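Putative hydantoin racemase (Klebsiella pneumoniae subsp. pneumoniae, PDB 3QVJ) probably interconverts the D and L forms of allantoin and related 5-monosubstituted hydantoins as a racemase of the HyuE family. Local coordinates at residues A[4-9]-A[74-79]. Sequence-based numbering, arbitrary orientation.
Sequences IQVINP and VIACFG
V74 lies alongside V6, the two side chains pointing the same way, with CG2 of V74 3.8 Å from CG1 of V6. This pairing belongs to the four-stranded parallel sheet, strand order 2-1-3-4, of one of the two alpha/beta lobes of this Asp/Glu racemase fold, and it illustrates how paired residues of neighbouring parallel strands set their side chains next to each other on one face. V74 straddles two residues, since its other methyl, CG1, rests 3.9 Å from CG2 of I4. Helix 13-26 covers the V6 face through I19, whereas I7 and I75 point to the other face, against helix 48-68. In the backbone, V74 gives its N-H to O of Q5 and takes that of I7 on its own O; A76 N then reaches I7 O at 2.8 Å, carrying the ladder one residue past the end of strand 72-75. Beyond it, a water donates to both OD1 of N8 and O of A76, linking the two loops, while T16 and N10 hold ND2 and so help fix the rotation of the amide. P9 folds over segment 74-79: its CG meets CG2 of I75, the branch anti to the backbone N, and presses on CB of C77 at a tight 3.4 Å.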
loop_
_atom_site.group_PDB
_atom_site.type_symbol
_atom_site.label_atom_id
_atom_site.label_comp_id
_atom_site.label_asym_id
_atom_site.label_seq_id
_atom_site.Cartn_x
_atom_site.Cartn_y
_atom_site.Cartn_z
ATOM N N ILE A 4 -20.136 -13.512 28.567
ATOM C CA ILE A 4 -19.252 -12.572 27.872
ATOM C C ILE A 4 -18.870 -11.401 28.779
ATOM O O ILE A 4 -19.730 -10.616 29.188
ATOM C CB ILE A 4 -19.901 -12.032 26.563
ATOM C CG1 ILE A 4 -20.227 -13.189 25.614
ATOM C CG2 ILE A 4 -18.983 -11.007 25.875
ATOM C CD1 ILE A 4 -20.984 -12.778 24.368
ATOM N N GLN A 5 -17.577 -11.300 29.082
ATOM C CA GLN A 5 -17.037 -10.200 29.876
ATOM C C GLN A 5 -16.830 -8.965 28.996
ATOM O O GLN A 5 -15.953 -8.951 28.126
ATOM C CB GLN A 5 -15.714 -10.605 30.537
ATOM C CG GLN A 5 -15.240 -9.621 31.618
ATOM C CD GLN A 5 -13.791 -9.813 32.032
ATOM O OE1 GLN A 5 -12.932 -10.169 31.216
ATOM N NE2 GLN A 5 -13.505 -9.558 33.311
ATOM N N VAL A 6 -17.649 -7.939 29.220
ATOM C CA VAL A 6 -17.530 -6.690 28.483
ATOM C C VAL A 6 -16.766 -5.690 29.345
ATOM O O VAL A 6 -17.268 -5.211 30.374
ATOM C CB VAL A 6 -18.906 -6.131 28.044
ATOM C CG1 VAL A 6 -18.735 -4.850 27.221
ATOM C CG2 VAL A 6 -19.681 -7.181 27.238
ATOM N N ILE A 7 -15.540 -5.401 28.918
ATOM C CA ILE A 7 -14.610 -4.592 29.692
ATOM C C ILE A 7 -14.587 -3.157 29.194
ATOM O O ILE A 7 -14.127 -2.881 28.077
ATOM C CB ILE A 7 -13.163 -5.148 29.623
ATOM C CG1 ILE A 7 -13.124 -6.641 29.981
ATOM C CG2 ILE A 7 -12.222 -4.322 30.507
ATOM C CD1 ILE A 7 -11.784 -7.291 29.728
ATOM N N ASN A 8 -15.087 -2.250 30.027
ATOM C CA ASN A 8 -14.843 -0.833 29.835
ATOM C C ASN A 8 -13.425 -0.562 30.342
ATOM O O ASN A 8 -13.156 -0.723 31.537
ATOM C CB ASN A 8 -15.876 0.001 30.602
ATOM C CG ASN A 8 -15.611 1.503 30.511
ATOM O OD1 ASN A 8 -14.912 1.976 29.606
ATOM N ND2 ASN A 8 -16.175 2.258 31.452
ATOM N N PRO A 9 -12.506 -0.180 29.430
ATOM C CA PRO A 9 -11.107 0.045 29.792
ATOM C C PRO A 9 -10.884 1.311 30.624
ATOM O O PRO A 9 -9.818 1.463 31.223
ATOM C CB PRO A 9 -10.408 0.184 28.430
ATOM C CG PRO A 9 -11.376 -0.393 27.443
ATOM C CD PRO A 9 -12.707 -0.029 27.980
ATOM N N VAL A 74 -14.958 -8.521 25.458
ATOM C CA VAL A 74 -14.865 -7.348 24.600
ATOM C C VAL A 74 -14.120 -6.186 25.261
ATOM O O VAL A 74 -14.207 -5.973 26.480
ATOM C CB VAL A 74 -16.214 -6.960 23.870
ATOM C CG1 VAL A 74 -17.342 -7.961 24.134
ATOM C CG2 VAL A 74 -16.647 -5.507 24.104
ATOM N N ILE A 75 -13.330 -5.487 24.451
ATOM C CA ILE A 75 -12.624 -4.297 24.900
ATOM C C ILE A 75 -13.410 -3.088 24.400
ATOM O O ILE A 75 -13.383 -2.762 23.208
ATOM C CB ILE A 75 -11.163 -4.302 24.424
ATOM C CG1 ILE A 75 -10.433 -5.526 25.008
ATOM C CG2 ILE A 75 -10.463 -2.999 24.820
ATOM C CD1 ILE A 75 -9.011 -5.710 24.524
ATOM N N ALA A 76 -14.126 -2.449 25.326
ATOM C CA ALA A 76 -15.107 -1.421 24.986
ATOM C C ALA A 76 -14.576 0.022 25.015
ATOM O O ALA A 76 -15.251 0.938 25.496
ATOM C CB ALA A 76 -16.352 -1.565 25.863
ATOM N N CYS A 77 -13.361 0.207 24.505
ATOM C CA CYS A 77 -12.856 1.535 24.155
ATOM C C CYS A 77 -12.465 1.516 22.681
ATOM O O CYS A 77 -11.893 0.537 22.208
ATOM C CB CYS A 77 -11.654 1.925 25.015
ATOM S SG CYS A 77 -10.665 3.297 24.352
ATOM N N PHE A 78 -12.763 2.600 21.972
ATOM C CA PHE A 78 -12.556 2.671 20.519
ATOM C C PHE A 78 -11.084 2.682 20.073
ATOM O O PHE A 78 -10.791 2.636 18.872
ATOM C CB PHE A 78 -13.312 3.862 19.922
ATOM C CG PHE A 78 -13.509 3.775 18.427
ATOM C CD1 PHE A 78 -14.485 2.937 17.887
ATOM C CD2 PHE A 78 -12.729 4.543 17.560
ATOM C CE1 PHE A 78 -14.674 2.857 16.509
ATOM C CE2 PHE A 78 -12.912 4.465 16.180
ATOM C CZ PHE A 78 -13.885 3.618 15.653
ATOM N N GLY A 79 -10.161 2.738 21.029
ATOM C CA GLY A 79 -8.748 2.561 20.718
ATOM C C GLY A 79 -8.331 1.095 20.749
ATOM O O GLY A 79 -7.168 0.773 20.480
HETATM O O HOH W 1 -13.899 3.062 27.389
#